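Local coordinates for protein putative trimethylamine methyltransferase (PDB 4YYC) that probably acts as a methyltransferase of the trimethylamine methyltransferase family, at residues 62-75 against 287-299. Numbering follows the deposited sequence.
Sequences IERNADVVLEEIGI and AGTLTQILAEVLA
T291 is a knob in a hole formed by I62, N65, A66 and V69, where helix 62-73 packs across helix 287-299. The helix axes approach to 8.4 Å and cross at -59°. MttB proteins are built on a TIM-type barrel, and helix 286-307, which contains 287-299, follows strand 269-277 and precedes strand 313-322 in the chain, as a barrel helix does. Its inner side packs on both strands, for example V297 on P274 and F315; helix 62-73 covers another side.

The knob is split by its torsion. With chi1 at -61°, CG2 of T291 is anti to its backbone N and enters the hole, 3.7 Å from A66 N. OG1 turns back beside its own N.

The rest of the direct contact is mainly apolar. I62 lies at one end, its CD1 4.0 Å from A287 CB. A66 is a small residue at the crossing, and L294 CD2 lies 3.7 Å from its CB. V69 CG1 and L70 CD2 both meet the CB of A295. L70 CD1 touches L298 CD1 at 3.8 Å, the two side chains crossing at about a right angle. Past the turn at G74, I75 CG1 packs on the CB of A299.

No direct hydrogen bond joins the helices. One water does: it accepts from N65 ND2 and donates to T291 OG1. N65 ND2 also bonds Q431 of the second subunit, placing this edge at the dimer interface. A valine here would lack the hydroxyl, so the water would probably lose this acceptor and A287 O the side-chain bond. The T291 hydroxyl gives its own proton to A287 O at 2.9 Å, while T291 N reaches that oxygen from the opposite face of the carbonyl plane.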
loop_
_atom_site.group_PDB
_atom_site.type_symbol
_atom_site.label_atom_id
_atom_site.label_comp_id
_atom_site.label_asym_id
_atom_site.label_seq_id
_atom_site.Cartn_x
_atom_site.Cartn_y
_atom_site.Cartn_z
ATOM N N ILE A 62 -0.073 8.524 -25.036
ATOM C CA ILE A 62 -1.250 9.072 -24.357
ATOM C C ILE A 62 -1.410 10.556 -24.688
ATOM O O ILE A 62 -2.511 11.006 -24.973
ATOM C CB ILE A 62 -1.205 8.857 -22.839
ATOM C CG1 ILE A 62 -1.120 7.358 -22.490
ATOM C CG2 ILE A 62 -2.430 9.473 -22.176
ATOM C CD1 ILE A 62 -2.251 6.520 -23.034
ATOM N N GLU A 63 -0.325 11.313 -24.669
ATOM C CA GLU A 63 -0.371 12.751 -24.975
ATOM C C GLU A 63 -0.856 12.995 -26.420
ATOM O O GLU A 63 -1.715 13.827 -26.670
ATOM C CB GLU A 63 0.998 13.399 -24.698
ATOM C CG GLU A 63 1.319 13.463 -23.209
ATOM C CD GLU A 63 2.753 13.809 -22.868
ATOM O OE1 GLU A 63 3.659 13.557 -23.689
ATOM O OE2 GLU A 63 3.002 14.241 -21.728
ATOM N N ARG A 64 -0.342 12.215 -27.358
ATOM C CA ARG A 64 -0.746 12.336 -28.737
ATOM C C ARG A 64 -2.230 11.995 -28.911
ATOM O O ARG A 64 -2.985 12.719 -29.585
ATOM C CB ARG A 64 0.100 11.370 -29.579
ATOM C CG ARG A 64 0.057 11.549 -31.052
ATOM C CD ARG A 64 1.257 10.869 -31.707
ATOM N NE ARG A 64 1.460 9.489 -31.293
ATOM C CZ ARG A 64 2.528 8.987 -30.661
ATOM N NH1 ARG A 64 3.586 9.720 -30.335
ATOM N NH2 ARG A 64 2.544 7.701 -30.369
ATOM N N ASN A 65 -2.658 10.905 -28.284
ATOM C CA ASN A 65 -4.045 10.485 -28.361
ATOM C C ASN A 65 -5.004 11.492 -27.716
ATOM O O ASN A 65 -6.113 11.704 -28.218
ATOM C CB ASN A 65 -4.227 9.076 -27.745
ATOM C CG ASN A 65 -3.663 7.978 -28.630
ATOM O OD1 ASN A 65 -3.135 8.234 -29.716
ATOM N ND2 ASN A 65 -3.776 6.714 -28.160
ATOM N N ALA A 66 -4.591 12.129 -26.624
ATOM C CA ALA A 66 -5.432 13.173 -26.051
ATOM C C ALA A 66 -5.599 14.366 -26.957
ATOM O O ALA A 66 -6.665 14.929 -27.039
ATOM C CB ALA A 66 -4.920 13.588 -24.687
ATOM N N ASP A 67 -4.552 14.727 -27.686
ATOM C CA ASP A 67 -4.688 15.824 -28.639
ATOM C C ASP A 67 -5.617 15.462 -29.793
ATOM O O ASP A 67 -6.363 16.306 -30.263
ATOM C CB ASP A 67 -3.343 16.209 -29.217
ATOM C CG ASP A 67 -2.411 16.831 -28.196
ATOM O OD1 ASP A 67 -2.848 17.391 -27.163
ATOM O OD2 ASP A 67 -1.218 16.753 -28.479
ATOM N N VAL A 68 -5.568 14.218 -30.232
ATOM C CA VAL A 68 -6.553 13.725 -31.200
ATOM C C VAL A 68 -7.996 13.846 -30.712
ATOM O O VAL A 68 -8.859 14.356 -31.396
ATOM C CB VAL A 68 -6.261 12.260 -31.579
ATOM C CG1 VAL A 68 -7.407 11.672 -32.401
ATOM C CG2 VAL A 68 -4.959 12.209 -32.371
ATOM N N VAL A 69 -8.264 13.374 -29.513
ATOM C CA VAL A 69 -9.607 13.502 -28.920
ATOM C C VAL A 69 -10.054 14.970 -28.902
ATOM O O VAL A 69 -11.189 15.293 -29.283
ATOM C CB VAL A 69 -9.602 12.922 -27.494
ATOM C CG1 VAL A 69 -10.873 13.300 -26.727
ATOM C CG2 VAL A 69 -9.412 11.403 -27.545
ATOM N N LEU A 70 -9.168 15.850 -28.439
ATOM C CA LEU A 70 -9.513 17.266 -28.306
ATOM C C LEU A 70 -9.853 17.926 -29.644
ATOM O O LEU A 70 -10.682 18.834 -29.688
ATOM C CB LEU A 70 -8.389 18.052 -27.638
ATOM C CG LEU A 70 -8.271 17.867 -26.119
ATOM C CD1 LEU A 70 -7.028 18.595 -25.625
ATOM C CD2 LEU A 70 -9.489 18.357 -25.367
ATOM N N GLU A 71 -9.163 17.515 -30.711
ATOM C CA GLU A 71 -9.436 18.077 -32.022
ATOM C C GLU A 71 -10.657 17.423 -32.694
ATOM O O GLU A 71 -11.551 18.121 -33.149
ATOM C CB GLU A 71 -8.212 18.009 -32.926
ATOM C CG GLU A 71 -8.504 18.676 -34.260
ATOM C CD GLU A 71 -7.347 18.723 -35.220
ATOM O OE1 GLU A 71 -6.271 18.125 -34.973
ATOM O OE2 GLU A 71 -7.545 19.385 -36.258
ATOM N N GLU A 72 -10.679 16.107 -32.779
ATOM C CA GLU A 72 -11.721 15.379 -33.511
ATOM C C GLU A 72 -13.054 15.289 -32.811
ATOM O O GLU A 72 -14.084 15.387 -33.441
ATOM C CB GLU A 72 -11.268 13.963 -33.842
ATOM C CG GLU A 72 -10.086 13.915 -34.774
ATOM C CD GLU A 72 -9.679 12.487 -35.134
ATOM O OE1 GLU A 72 -10.390 11.499 -34.701
ATOM O OE2 GLU A 72 -8.632 12.388 -35.808
ATOM N N ILE A 73 -13.029 15.092 -31.508
ATOM C CA ILE A 73 -14.250 14.843 -30.727
ATOM C C ILE A 73 -14.655 16.112 -29.998
ATOM O O ILE A 73 -15.817 16.502 -30.064
ATOM C CB ILE A 73 -14.066 13.674 -29.736
ATOM C CG1 ILE A 73 -13.734 12.405 -30.528
ATOM C CG2 ILE A 73 -15.325 13.501 -28.901
ATOM C CD1 ILE A 73 -13.335 11.230 -29.667
ATOM N N GLY A 74 -13.708 16.756 -29.333
ATOM C CA GLY A 74 -13.973 17.986 -28.619
ATOM C C GLY A 74 -14.531 17.755 -27.228
ATOM O O GLY A 74 -14.724 16.630 -26.790
ATOM N N ILE A 75 -14.746 18.854 -26.539
ATOM C CA ILE A 75 -15.272 18.849 -25.173
ATOM C C ILE A 75 -16.467 19.791 -25.132
ATOM O O ILE A 75 -16.401 20.898 -25.649
ATOM C CB ILE A 75 -14.203 19.348 -24.198
ATOM C CG1 ILE A 75 -12.917 18.509 -24.292
ATOM C CG2 ILE A 75 -14.744 19.391 -22.780
ATOM C CD1 ILE A 75 -13.003 17.090 -23.790
ATOM N N ALA A 287 -5.276 2.811 -20.359
ATOM C CA ALA A 287 -4.836 3.743 -21.354
ATOM C C ALA A 287 -5.960 4.649 -21.897
ATOM O O ALA A 287 -5.754 5.848 -22.070
ATOM C CB ALA A 287 -4.159 3.061 -22.501
ATOM N N GLY A 288 -7.138 4.089 -22.134
ATOM C CA GLY A 288 -8.255 4.894 -22.604
ATOM C C GLY A 288 -8.742 5.888 -21.571
ATOM O O GLY A 288 -9.086 7.032 -21.920
ATOM N N THR A 289 -8.767 5.454 -20.315
ATOM C CA THR A 289 -9.133 6.314 -19.213
ATOM C C THR A 289 -8.139 7.489 -19.105
ATOM O O THR A 289 -8.564 8.629 -18.975
ATOM C CB THR A 289 -9.196 5.519 -17.899
ATOM O OG1 THR A 289 -10.307 4.606 -17.965
ATOM C CG2 THR A 289 -9.372 6.403 -16.678
ATOM N N LEU A 290 -6.844 7.199 -19.139
ATOM C CA LEU A 290 -5.840 8.259 -19.079
ATOM C C LEU A 290 -5.971 9.273 -20.208
ATOM O O LEU A 290 -5.760 10.454 -20.017
ATOM C CB LEU A 290 -4.417 7.712 -19.125
ATOM C CG LEU A 290 -3.945 7.129 -17.812
ATOM C CD1 LEU A 290 -2.617 6.448 -18.022
ATOM C CD2 LEU A 290 -3.849 8.197 -16.720
ATOM N N THR A 291 -6.216 8.793 -21.428
ATOM C CA THR A 291 -6.377 9.670 -22.551
ATOM C C THR A 291 -7.554 10.629 -22.312
ATOM O O THR A 291 -7.463 11.836 -22.561
ATOM C CB THR A 291 -6.625 8.812 -23.807
ATOM O OG1 THR A 291 -5.470 7.986 -23.989
ATOM C CG2 THR A 291 -6.850 9.649 -24.988
ATOM N N GLN A 292 -8.679 10.069 -21.872
ATOM C CA GLN A 292 -9.853 10.918 -21.622
ATOM C C GLN A 292 -9.595 11.924 -20.497
ATOM O O GLN A 292 -9.965 13.092 -20.588
ATOM C CB GLN A 292 -11.071 10.089 -21.303
ATOM C CG GLN A 292 -12.368 10.870 -21.444
ATOM C CD GLN A 292 -13.510 10.018 -20.917
ATOM O OE1 GLN A 292 -13.875 9.051 -21.541
ATOM N NE2 GLN A 292 -14.050 10.359 -19.746
ATOM N N ILE A 293 -8.980 11.451 -19.428
ATOM C CA ILE A 293 -8.598 12.327 -18.338
ATOM C C ILE A 293 -7.755 13.508 -18.806
ATOM O O ILE A 293 -8.029 14.667 -18.470
ATOM C CB ILE A 293 -7.847 11.555 -17.229
ATOM C CG1 ILE A 293 -8.845 10.699 -16.450
ATOM C CG2 ILE A 293 -7.135 12.520 -16.294
ATOM C CD1 ILE A 293 -8.139 9.644 -15.593
ATOM N N LEU A 294 -6.731 13.216 -19.596
ATOM C CA LEU A 294 -5.817 14.255 -20.027
ATOM C C LEU A 294 -6.556 15.265 -20.912
ATOM O O LEU A 294 -6.335 16.476 -20.785
ATOM C CB LEU A 294 -4.584 13.655 -20.728
ATOM C CG LEU A 294 -3.568 14.662 -21.263
ATOM C CD1 LEU A 294 -3.048 15.562 -20.145
ATOM C CD2 LEU A 294 -2.424 13.893 -21.937
ATOM N N ALA A 295 -7.442 14.786 -21.789
ATOM C CA ALA A 295 -8.244 15.703 -22.643
ATOM C C ALA A 295 -9.125 16.619 -21.801
ATOM O O ALA A 295 -9.134 17.834 -21.996
ATOM C CB ALA A 295 -9.086 14.886 -23.626
ATOM N N GLU A 296 -9.824 16.060 -20.816
ATOM C CA GLU A 296 -10.721 16.838 -19.948
ATOM C C GLU A 296 -9.919 17.871 -19.150
ATOM O O GLU A 296 -10.315 19.023 -19.075
ATOM C CB GLU A 296 -11.514 15.936 -19.015
ATOM C CG GLU A 296 -12.487 15.060 -19.738
ATOM C CD GLU A 296 -13.307 14.165 -18.847
ATOM O OE1 GLU A 296 -13.260 14.281 -17.588
ATOM O OE2 GLU A 296 -14.036 13.300 -19.392
ATOM N N VAL A 297 -8.784 17.461 -18.580
ATOM C CA VAL A 297 -7.978 18.400 -17.817
ATOM C C VAL A 297 -7.374 19.482 -18.677
ATOM O O VAL A 297 -7.385 20.655 -18.295
ATOM C CB VAL A 297 -6.899 17.674 -16.949
ATOM C CG1 VAL A 297 -5.911 18.704 -16.389
ATOM C CG2 VAL A 297 -7.548 16.817 -15.880
ATOM N N LEU A 298 -6.856 19.122 -19.845
ATOM C CA LEU A 298 -6.320 20.155 -20.722
ATOM C C LEU A 298 -7.361 21.252 -20.999
ATOM O O LEU A 298 -7.039 22.433 -20.923
ATOM C CB LEU A 298 -5.797 19.533 -22.034
ATOM C CG LEU A 298 -4.442 18.830 -21.966
ATOM C CD1 LEU A 298 -4.202 17.987 -23.196
ATOM C CD2 LEU A 298 -3.300 19.824 -21.804
ATOM N N ALA A 299 -8.574 20.865 -21.344
ATOM C CA ALA A 299 -9.610 21.841 -21.693
ATOM C C ALA A 299 -10.018 22.665 -20.467
ATOM O O ALA A 299 -10.061 23.895 -20.537
ATOM C CB ALA A 299 -10.785 21.123 -22.290
HETATM O O HOH W 1 -5.438 6.204 -25.944
#